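Dephospho-CoA kinase (Legionella pneumophila subsp. pneumophila, PDB 4TTR) probably catalyses the last step of coenzyme A biosynthesis, the ATP-dependent phosphorylation of the 3'-hydroxyl group of dephospho-CoA. Local coordinates at residues D47-A50 / K51-S55; P104-R107 / K108-E112; S66-G69 / S70-L74; G77-R81 / K82-D86. All blocks are in the same frame, centred on the assembly; numbering follows the deposited sequence.

Contact 1 of 4, residues D47-A50 / K51-S55; sequences DKIA and KELTS
Asp47 O accepts the backbone N-H of Lys51 at 3.1 Å, the first of three successive i to i+4 bonds that close helix 46-52. The Asp47 carboxylate stays apart from the Lys51 ammonium, with OD2 and NZ 5.0 Å from each other. The Asp47 side chain lies about 7 Å from that of Lys29, in the predicted ATP-binding P-loop. Lys48 O takes Glu52 N in the same way and weakly receives a water, which also donates to Glu52 OE2 at 2.8 Å and so links main chain to carboxylate. At Ile49, the carbonyl accepts from Leu53 N, and CG2, anti to the backbone N, lies 3.6 Å from Leu53 CD1; the two side chains run alongside each other and point the same way. Ala50 O then meets a side chain: Thr54 OG1 donates to it at 2.7 Å, with the donor 24° off the carbonyl plane. A chi1 of 52° sets this hydroxyl between the backbone N and the carbonyl carbon of Thr54, turned back to the last turn just after Leu53 has left helical geometry. Ile49 and Leu53 pack on helix 92-115, while Thr54 rests against Cys60 and Ile64 of helix 59-68.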
loop_
_atom_site.group_PDB
_atom_site.type_symbol
_atom_site.label_atom_id
_atom_site.label_comp_id
_atom_site.label_asym_id
_atom_site.label_seq_id
_atom_site.Cartn_x
_atom_site.Cartn_y
_atom_site.Cartn_z
ATOM N N ASP A 47 3.269 4.967 1.225
ATOM C CA ASP A 47 2.486 5.462 2.352
ATOM C C ASP A 47 3.354 6.283 3.296
ATOM O O ASP A 47 2.913 7.306 3.824
ATOM C CB ASP A 47 1.839 4.296 3.104
ATOM C CG ASP A 47 0.968 4.754 4.263
ATOM O OD1 ASP A 47 0.559 5.935 4.282
ATOM O OD2 ASP A 47 0.679 3.921 5.149
ATOM N N LYS A 48 4.588 5.835 3.508
ATOM C CA LYS A 48 5.519 6.550 4.372
ATOM C C LYS A 48 5.907 7.882 3.749
ATOM O O LYS A 48 6.081 8.880 4.448
ATOM C CB LYS A 48 6.774 5.720 4.628
ATOM C CG LYS A 48 6.555 4.492 5.489
ATOM C CD LYS A 48 7.865 3.754 5.724
ATOM C CE LYS A 48 7.659 2.470 6.513
ATOM N NZ LYS A 48 7.228 2.732 7.912
ATOM N N ILE A 49 6.055 7.879 2.429
ATOM C CA ILE A 49 6.404 9.081 1.688
ATOM C C ILE A 49 5.247 10.076 1.747
ATOM O O ILE A 49 5.459 11.278 1.897
ATOM C CB ILE A 49 6.755 8.747 0.221
ATOM C CG1 ILE A 49 8.013 7.877 0.173
ATOM C CG2 ILE A 49 6.981 10.018 -0.595
ATOM C CD1 ILE A 49 8.278 7.242 -1.171
ATOM N N ALA A 50 4.024 9.565 1.641
ATOM C CA ALA A 50 2.836 10.407 1.705
ATOM C C ALA A 50 2.743 11.120 3.051
ATOM O O ALA A 50 2.403 12.297 3.111
ATOM C CB ALA A 50 1.590 9.578 1.456
ATOM N N LYS A 51 3.044 10.405 4.130
ATOM C CA LYS A 51 3.028 11.005 5.458
ATOM C C LYS A 51 4.104 12.071 5.582
ATOM O O LYS A 51 3.861 13.145 6.130
ATOM C CB LYS A 51 3.230 9.946 6.541
ATOM C CG LYS A 51 2.009 9.090 6.815
ATOM C CD LYS A 51 2.183 8.317 8.110
ATOM C CE LYS A 51 1.137 7.227 8.266
ATOM N NZ LYS A 51 1.380 6.407 9.488
ATOM N N GLU A 52 5.296 11.764 5.077
ATOM C CA GLU A 52 6.393 12.718 5.093
ATOM C C GLU A 52 5.966 14.000 4.396
ATOM O O GLU A 52 6.115 15.091 4.943
ATOM C CB GLU A 52 7.641 12.137 4.417
ATOM C CG GLU A 52 8.792 13.135 4.282
ATOM C CD GLU A 52 9.959 12.590 3.475
ATOM O OE1 GLU A 52 10.846 13.389 3.105
ATOM O OE2 GLU A 52 9.991 11.369 3.208
ATOM N N LEU A 53 5.415 13.859 3.195
ATOM C CA LEU A 53 5.075 15.010 2.364
ATOM C C LEU A 53 3.762 15.679 2.766
ATOM O O LEU A 53 3.296 16.589 2.083
ATOM C CB LEU A 53 5.011 14.588 0.897
ATOM C CG LEU A 53 6.373 14.240 0.302
ATOM C CD1 LEU A 53 6.218 13.552 -1.040
ATOM C CD2 LEU A 53 7.220 15.498 0.166
ATOM N N THR A 54 3.172 15.219 3.865
ATOM C CA THR A 54 2.021 15.889 4.456
ATOM C C THR A 54 2.330 16.240 5.909
ATOM O O THR A 54 1.431 16.351 6.743
ATOM C CB THR A 54 0.749 15.027 4.369
ATOM O OG1 THR A 54 1.002 13.723 4.909
ATOM C CG2 THR A 54 0.311 14.894 2.925
ATOM N N SER A 55 3.616 16.418 6.191
ATOM C CA SER A 55 4.074 16.920 7.482
ATOM C C SER A 55 3.615 18.354 7.679
ATOM O O SER A 55 3.181 19.008 6.734
ATOM C CB SER A 55 5.601 16.849 7.584
ATOM O OG SER A 55 6.037 15.558 7.961
HETATM O O HOH W 1 9.180 8.835 3.920
#

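Contact 2 of 4, residues P104-R107 / K108-E112; sequences PVIR and KKIEE
Arg107 NH1 and Glu111 OE2 form a short salt bridge of 2.6 Å, one turn apart on the surface of helix 92-115. The two flat groups stand almost at right angles, 86° between guanidinium and carboxylate, so they do not meet as a coplanar, two-pronged pair. One carboxylate oxygen, OE2, takes the NH1 end, while OE1 lies over a face of the guanidinium, 3.8 Å from Arg107 CZ. The bend of the Arg107 chain at chi3 (58°) brings the guanidinium round to Glu111, whose own chain reaches it extended beyond CG.

Ile106 makes the apolar counterpart one residue earlier. Its CG2 branch touches Ile110 CD1 at 3.8 Å, the two side chains crossing at a slant, and Ile110 CG1 also packs on Ile106 O. Both pairs show the i to i+4 spacing of an alpha helix, here with an ion pair on one side and a branched aliphatic contact on another.

Behind the side chains, the main chain fixes the spacing. Ile110 N donates to Ile106 O at 3.0 Å, and Glu111 N reaches Arg107 O at the same length, tying the salt-bridge partners together through their backbones too. The preceding two bonds, from Lys108 N to Pro104 O and from Lys109 N to Val105 O, are weak; they follow a kink at Pro104 and Val105, whose N atoms have no bond to the turn before. Farther out, Ile106 packs on Ala50 of helix 46-52, and Ile110 lies against Tyr135 and Tyr137.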
loop_
_atom_site.group_PDB
_atom_site.type_symbol
_atom_site.label_atom_id
_atom_site.label_comp_id
_atom_site.label_asym_id
_atom_site.label_seq_id
_atom_site.Cartn_x
_atom_site.Cartn_y
_atom_site.Cartn_z
ATOM N N PRO A 104 2.202 13.740 -7.934
ATOM C CA PRO A 104 3.407 14.386 -8.474
ATOM C C PRO A 104 4.588 14.396 -7.509
ATOM O O PRO A 104 5.711 14.116 -7.925
ATOM C CB PRO A 104 2.941 15.816 -8.756
ATOM C CG PRO A 104 1.471 15.719 -8.897
ATOM C CD PRO A 104 1.051 14.658 -7.941
ATOM N N VAL A 105 4.339 14.720 -6.243
ATOM C CA VAL A 105 5.418 14.799 -5.266
ATOM C C VAL A 105 5.885 13.405 -4.849
ATOM O O VAL A 105 7.080 13.177 -4.672
ATOM C CB VAL A 105 5.013 15.607 -4.002
ATOM C CG1 VAL A 105 4.986 17.099 -4.312
ATOM C CG2 VAL A 105 3.670 15.145 -3.441
ATOM N N ILE A 106 4.953 12.469 -4.709
ATOM C CA ILE A 106 5.313 11.108 -4.325
ATOM C C ILE A 106 6.183 10.461 -5.396
ATOM O O ILE A 106 7.151 9.770 -5.078
ATOM C CB ILE A 106 4.062 10.242 -4.073
ATOM C CG1 ILE A 106 3.378 10.691 -2.778
ATOM C CG2 ILE A 106 4.429 8.759 -3.982
ATOM C CD1 ILE A 106 2.072 9.973 -2.466
ATOM N N ARG A 107 5.840 10.690 -6.661
ATOM C CA ARG A 107 6.570 10.083 -7.767
ATOM C C ARG A 107 8.023 10.553 -7.804
ATOM O O ARG A 107 8.921 9.772 -8.106
ATOM C CB ARG A 107 5.891 10.396 -9.103
ATOM C CG ARG A 107 6.408 9.541 -10.262
ATOM C CD ARG A 107 5.863 10.015 -11.602
ATOM N NE ARG A 107 6.215 11.411 -11.865
ATOM C CZ ARG A 107 7.222 11.817 -12.637
ATOM N NH1 ARG A 107 8.010 10.946 -13.260
ATOM N NH2 ARG A 107 7.440 13.115 -12.793
ATOM N N LYS A 108 8.248 11.827 -7.504
ATOM C CA LYS A 108 9.597 12.379 -7.490
ATOM C C LYS A 108 10.453 11.719 -6.415
ATOM O O LYS A 108 11.646 11.487 -6.617
ATOM C CB LYS A 108 9.560 13.891 -7.269
ATOM C CG LYS A 108 9.584 14.699 -8.554
ATOM C CD LYS A 108 9.588 16.189 -8.259
ATOM C CE LYS A 108 8.176 16.733 -8.127
ATOM N NZ LYS A 108 8.101 17.877 -7.174
ATOM N N LYS A 109 9.841 11.424 -5.272
ATOM C CA LYS A 109 10.545 10.766 -4.177
ATOM C C LYS A 109 10.848 9.311 -4.524
ATOM O O LYS A 109 11.926 8.807 -4.209
ATOM C CB LYS A 109 9.725 10.838 -2.887
ATOM C CG LYS A 109 10.434 11.521 -1.728
ATOM C CD LYS A 109 10.884 12.931 -2.101
ATOM C CE LYS A 109 10.495 13.939 -1.033
ATOM N NZ LYS A 109 10.972 15.318 -1.345
ATOM N N ILE A 110 9.896 8.641 -5.170
ATOM C CA ILE A 110 10.089 7.259 -5.594
ATOM C C ILE A 110 11.278 7.181 -6.547
ATOM O O ILE A 110 12.137 6.311 -6.415
ATOM C CB ILE A 110 8.817 6.685 -6.273
ATOM C CG1 ILE A 110 7.716 6.488 -5.229
ATOM C CG2 ILE A 110 9.114 5.352 -6.960
ATOM C CD1 ILE A 110 6.366 6.106 -5.806
ATOM N N GLU A 111 11.328 8.105 -7.498
ATOM C CA GLU A 111 12.392 8.117 -8.492
ATOM C C GLU A 111 13.771 8.333 -7.864
ATOM O O GLU A 111 14.754 7.736 -8.306
ATOM C CB GLU A 111 12.104 9.185 -9.546
ATOM C CG GLU A 111 11.292 8.644 -10.717
ATOM C CD GLU A 111 10.518 9.714 -11.470
ATOM O OE1 GLU A 111 10.516 10.884 -11.034
ATOM O OE2 GLU A 111 9.906 9.375 -12.506
ATOM N N GLU A 112 13.842 9.166 -6.829
ATOM C CA GLU A 112 15.094 9.366 -6.099
ATOM C C GLU A 112 15.586 8.059 -5.493
ATOM O O GLU A 112 16.770 7.733 -5.576
ATOM C CB GLU A 112 14.925 10.408 -4.991
ATOM C CG GLU A 112 14.897 11.842 -5.482
ATOM C CD GLU A 112 14.528 12.829 -4.388
ATOM O OE1 GLU A 112 14.741 12.522 -3.194
ATOM O OE2 GLU A 112 14.019 13.916 -4.726
#

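Contact 3 of 4, residues S66-G69 / S70-L74; sequences SHFG and SSVVL
Phe68 CB rests 3.7 Å from Val72 CG1 where helix 59-68 ends and the chain turns through Gly69 into a short 3-10 segment at 70-72. Both side chains put a carbon beside the backbone N, anti to the carbonyl carbon: CG in Phe68 (chi1 -69°), CG1 in Val72. The Phe68 ring leads away from the turn, so that the beta carbon does most of the touching, and Val72 CG1 stands oblique to the ring. The second valine branch, CG2, falls between N and C and comes within 3.3 Å of Gly69 O.

That carbonyl is also the acceptor of a weak bond from Val72 N, 3.4 Å long but nearly straight at 168°, which spans the 3-10 turn. Gly69, the first residue to leave helical geometry, makes the change of direction with positive phi.

Over one face of the Phe68 ring lies His67 CD2, 3.7 Å above the plane and over its centre, while Phe68 CE1 lies in plane at the edge of the imidazole. His67 in turn stacks with Trp97 and bonds Glu94 through NE2. Helix 81-90 supplies further neighbours: Phe68 meets Ile87, and Val72 meets Ile84. Ser71 OG bonds weakly to Arg83 there. A water joins the end of helix 59-68 to the turn, donating to Phe68 O at 2.8 Å and accepting from Ser71 N at 3.1 Å.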
loop_
_atom_site.group_PDB
_atom_site.type_symbol
_atom_site.label_atom_id
_atom_site.label_comp_id
_atom_site.label_asym_id
_atom_site.label_seq_id
_atom_site.Cartn_x
_atom_site.Cartn_y
_atom_site.Cartn_z
ATOM N N SER A 66 -7.014 23.046 3.664
ATOM C CA SER A 66 -7.851 24.034 3.000
ATOM C C SER A 66 -9.008 23.342 2.285
ATOM O O SER A 66 -10.125 23.858 2.245
ATOM C CB SER A 66 -7.031 24.864 2.009
ATOM O OG SER A 66 -7.115 24.331 0.700
ATOM N N HIS A 67 -8.737 22.165 1.733
ATOM C CA HIS A 67 -9.740 21.415 0.983
ATOM C C HIS A 67 -10.801 20.790 1.884
ATOM O O HIS A 67 -11.999 20.964 1.660
ATOM C CB HIS A 67 -9.061 20.322 0.157
ATOM C CG HIS A 67 -9.995 19.570 -0.738
ATOM N ND1 HIS A 67 -10.464 20.087 -1.926
ATOM C CD2 HIS A 67 -10.544 18.338 -0.619
ATOM C CE1 HIS A 67 -11.261 19.205 -2.501
ATOM N NE2 HIS A 67 -11.330 18.136 -1.729
ATOM N N PHE A 68 -10.359 20.057 2.900
ATOM C CA PHE A 68 -11.278 19.338 3.771
ATOM C C PHE A 68 -11.757 20.194 4.936
ATOM O O PHE A 68 -12.791 19.906 5.535
ATOM C CB PHE A 68 -10.619 18.065 4.301
ATOM C CG PHE A 68 -10.403 17.012 3.251
ATOM C CD1 PHE A 68 -11.481 16.388 2.642
ATOM C CD2 PHE A 68 -9.122 16.635 2.882
ATOM C CE1 PHE A 68 -11.282 15.411 1.677
ATOM C CE2 PHE A 68 -8.917 15.660 1.919
ATOM C CZ PHE A 68 -9.997 15.048 1.315
ATOM N N GLY A 69 -11.004 21.239 5.261
ATOM C CA GLY A 69 -11.402 22.161 6.311
ATOM C C GLY A 69 -10.808 21.805 7.660
ATOM O O GLY A 69 -10.013 20.878 7.775
ATOM N N SER A 70 -11.224 22.538 8.683
ATOM C CA SER A 70 -10.632 22.442 10.011
ATOM C C SER A 70 -10.838 21.092 10.694
ATOM O O SER A 70 -10.130 20.770 11.647
ATOM C CB SER A 70 -11.202 23.550 10.900
ATOM O OG SER A 70 -12.620 23.535 10.879
ATOM N N SER A 71 -11.800 20.302 10.218
ATOM C CA SER A 71 -12.123 19.031 10.866
ATOM C C SER A 71 -10.970 18.020 10.789
ATOM O O SER A 71 -10.865 17.136 11.641
ATOM C CB SER A 71 -13.391 18.416 10.249
ATOM O OG SER A 71 -13.136 17.844 8.977
ATOM N N VAL A 72 -10.105 18.151 9.785
ATOM C CA VAL A 72 -9.000 17.203 9.623
ATOM C C VAL A 72 -7.701 17.690 10.266
ATOM O O VAL A 72 -6.646 17.093 10.060
ATOM C CB VAL A 72 -8.724 16.893 8.132
ATOM C CG1 VAL A 72 -9.959 16.270 7.483
ATOM C CG2 VAL A 72 -8.285 18.135 7.381
ATOM N N VAL A 73 -7.784 18.768 11.044
ATOM C CA VAL A 73 -6.640 19.276 11.799
ATOM C C VAL A 73 -6.789 18.940 13.278
ATOM O O VAL A 73 -7.694 19.441 13.938
ATOM C CB VAL A 73 -6.488 20.813 11.673
ATOM C CG1 VAL A 73 -5.034 21.221 11.877
ATOM C CG2 VAL A 73 -6.997 21.307 10.332
ATOM N N LEU A 74 -5.906 18.096 13.799
ATOM C CA LEU A 74 -5.901 17.805 15.228
ATOM C C LEU A 74 -5.456 19.040 16.007
ATOM O O LEU A 74 -4.915 19.981 15.427
ATOM C CB LEU A 74 -4.978 16.630 15.540
ATOM C CG LEU A 74 -5.323 15.288 14.894
ATOM C CD1 LEU A 74 -4.193 14.299 15.125
ATOM C CD2 LEU A 74 -6.630 14.744 15.441
HETATM O O HOH W 2 -13.995 20.509 8.028
#

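Contact 4 of 4, residues G77-R81 / K82-D86; sequences GELDR and KRIRD. With PO4 (phosphate ion), chain C.
Arg81, Asp80 and Ile84 lose the most surface here, and together they start helix 81-90. Asp80 is the N-cap: its OD1 accepts from Arg83 N at 3.0 Å, and the N-H arrives from above the carboxylate plane, 62° out of it. With CG anti to the backbone N (chi1 -172°), the carboxylate folds over the first turn and CG presses on Arg83 CB at 3.3 Å. Asp80 O takes Ile84 N at 3.0 Å, in the carbonyl plane.

Arg81 O accepts from Arg85 N at 2.9 Å and also lies over a face of the Arg85 guanidinium. The Arg81 chain, extended from CG to NE, carries its own guanidinium away to Thr54, with which NH1 hydrogen-bonds; the same nitrogen makes a weak bond to phosphate O3, 3.1 Å away, and that ion probably comes from the crystallisation liquor.

Ile84 CD1 lies equally far, 4.1 Å, from Leu79 CD1 and CD2, while its CG2 branch stands near phosphate O1. Leu79 and Ile84 meet Ile64 of helix 59-68, and Asp80 pairs through its backbone with Val72, so the start of helix 81-90 is joined both to that helix and to the loop behind it.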
loop_
_atom_site.group_PDB
_atom_site.type_symbol
_atom_site.label_atom_id
_atom_site.label_comp_id
_atom_site.label_asym_id
_atom_site.label_seq_id
_atom_site.Cartn_x
_atom_site.Cartn_y
_atom_site.Cartn_z
ATOM N N GLY A 77 -2.091 20.341 15.402
ATOM C CA GLY A 77 -1.726 20.955 14.141
ATOM C C GLY A 77 -1.278 19.873 13.173
ATOM O O GLY A 77 -0.939 20.148 12.024
ATOM N N GLU A 78 -1.273 18.631 13.651
ATOM C CA GLU A 78 -1.001 17.471 12.814
ATOM C C GLU A 78 -2.291 17.043 12.118
ATOM O O GLU A 78 -3.385 17.308 12.615
ATOM C CB GLU A 78 -0.438 16.325 13.659
ATOM C CG GLU A 78 0.555 15.444 12.938
ATOM C CD GLU A 78 1.836 16.182 12.589
ATOM O OE1 GLU A 78 2.478 16.737 13.507
ATOM O OE2 GLU A 78 2.194 16.214 11.394
ATOM N N LEU A 79 -2.168 16.385 10.970
ATOM C CA LEU A 79 -3.342 15.908 10.249
ATOM C C LEU A 79 -4.038 14.784 11.003
ATOM O O LEU A 79 -3.387 13.924 11.599
ATOM C CB LEU A 79 -2.963 15.423 8.850
ATOM C CG LEU A 79 -2.677 16.472 7.775
ATOM C CD1 LEU A 79 -2.280 15.779 6.482
ATOM C CD2 LEU A 79 -3.876 17.376 7.544
ATOM N N ASP A 80 -5.366 14.809 10.981
ATOM C CA ASP A 80 -6.168 13.710 11.500
ATOM C C ASP A 80 -6.251 12.627 10.432
ATOM O O ASP A 80 -7.190 12.593 9.635
ATOM C CB ASP A 80 -7.565 14.196 11.895
ATOM C CG ASP A 80 -8.371 13.134 12.624
ATOM O OD1 ASP A 80 -8.025 11.936 12.533
ATOM O OD2 ASP A 80 -9.359 13.500 13.291
ATOM N N ARG A 81 -5.263 11.740 10.426
ATOM C CA ARG A 81 -5.118 10.763 9.357
ATOM C C ARG A 81 -6.195 9.686 9.401
ATOM O O ARG A 81 -6.597 9.169 8.359
ATOM C CB ARG A 81 -3.730 10.132 9.417
ATOM C CG ARG A 81 -2.633 11.129 9.093
ATOM C CD ARG A 81 -1.260 10.491 9.064
ATOM N NE ARG A 81 -0.204 11.500 8.996
ATOM C CZ ARG A 81 0.086 12.212 7.911
ATOM N NH1 ARG A 81 -0.602 12.044 6.791
ATOM N NH2 ARG A 81 1.067 13.103 7.950
ATOM N N LYS A 82 -6.662 9.352 10.600
ATOM C CA LYS A 82 -7.772 8.415 10.751
ATOM C C LYS A 82 -9.001 8.986 10.057
ATOM O O LYS A 82 -9.662 8.301 9.278
ATOM C CB LYS A 82 -8.069 8.148 12.232
ATOM C CG LYS A 82 -8.331 6.683 12.575
ATOM C CD LYS A 82 -9.667 6.186 12.036
ATOM C CE LYS A 82 -10.763 6.251 13.093
ATOM N NZ LYS A 82 -12.070 5.749 12.576
ATOM N N ARG A 83 -9.287 10.256 10.332
ATOM C CA ARG A 83 -10.446 10.918 9.752
ATOM C C ARG A 83 -10.327 10.997 8.238
ATOM O O ARG A 83 -11.291 10.742 7.517
ATOM C CB ARG A 83 -10.618 12.319 10.336
ATOM C CG ARG A 83 -11.783 13.079 9.737
ATOM C CD ARG A 83 -12.124 14.316 10.544
ATOM N NE ARG A 83 -13.291 15.010 9.999
ATOM C CZ ARG A 83 -14.554 14.724 10.308
ATOM N NH1 ARG A 83 -14.840 13.750 11.164
ATOM N NH2 ARG A 83 -15.537 15.415 9.754
ATOM N N ILE A 84 -9.142 11.353 7.756
ATOM C CA ILE A 84 -8.917 11.455 6.322
ATOM C C ILE A 84 -9.143 10.096 5.657
ATOM O O ILE A 84 -9.801 10.020 4.622
ATOM C CB ILE A 84 -7.504 11.991 6.013
ATOM C CG1 ILE A 84 -7.446 13.476 6.375
ATOM C CG2 ILE A 84 -7.154 11.806 4.535
ATOM C CD1 ILE A 84 -6.065 14.107 6.316
ATOM N N ARG A 85 -8.631 9.027 6.261
ATOM C CA ARG A 85 -8.844 7.684 5.720
ATOM C C ARG A 85 -10.330 7.348 5.626
ATOM O O ARG A 85 -10.780 6.785 4.628
ATOM C CB ARG A 85 -8.131 6.633 6.574
ATOM C CG ARG A 85 -6.694 6.387 6.155
ATOM C CD ARG A 85 -6.036 5.276 6.965
ATOM N NE ARG A 85 -5.163 5.806 8.014
ATOM C CZ ARG A 85 -5.296 5.573 9.320
ATOM N NH1 ARG A 85 -6.273 4.801 9.790
ATOM N NH2 ARG A 85 -4.434 6.117 10.169
ATOM N N ASP A 86 -11.086 7.697 6.661
ATOM C CA ASP A 86 -12.532 7.488 6.657
ATOM C C ASP A 86 -13.183 8.230 5.495
ATOM O O ASP A 86 -14.083 7.704 4.844
ATOM C CB ASP A 86 -13.158 7.951 7.977
ATOM C CG ASP A 86 -12.712 7.114 9.164
ATOM O OD1 ASP A 86 -12.151 6.020 8.951
ATOM O OD2 ASP A 86 -12.929 7.550 10.315
HETATM P P PO4 C . -2.375 10.410 4.240
HETATM O O1 PO4 C . -3.228 11.376 5.026
HETATM O O2 PO4 C . -3.256 9.536 3.378
HETATM O O3 PO4 C . -1.589 9.547 5.198
HETATM O O4 PO4 C . -1.419 11.179 3.359
#

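None is wholly core: contacts 1 and 4 are partly buried, contacts 2 and 3 lie at the surface. Contacts 1 and 2 belong to helices packed on each other, with Ile49 CG2 3.7 Å from Lys109 CB. Contacts 3 and 4 bracket the loop between helices 59-68 and 81-90, where Val72 O and Asp80 N are 2.8 Å apart. Contact 1 joins the two pairs, since Thr54 also meets Arg81. The chemistry follows position: contacts 2 and 4 each hold an ion pair along a helix, Arg107-Glu111 and Lys82-Asp86; contacts 1 and 3 lie at helix ends, one with a threonine hydroxyl turned back, the other with a positive-phi glycine; contact 4 begins a helix with an aspartate cap.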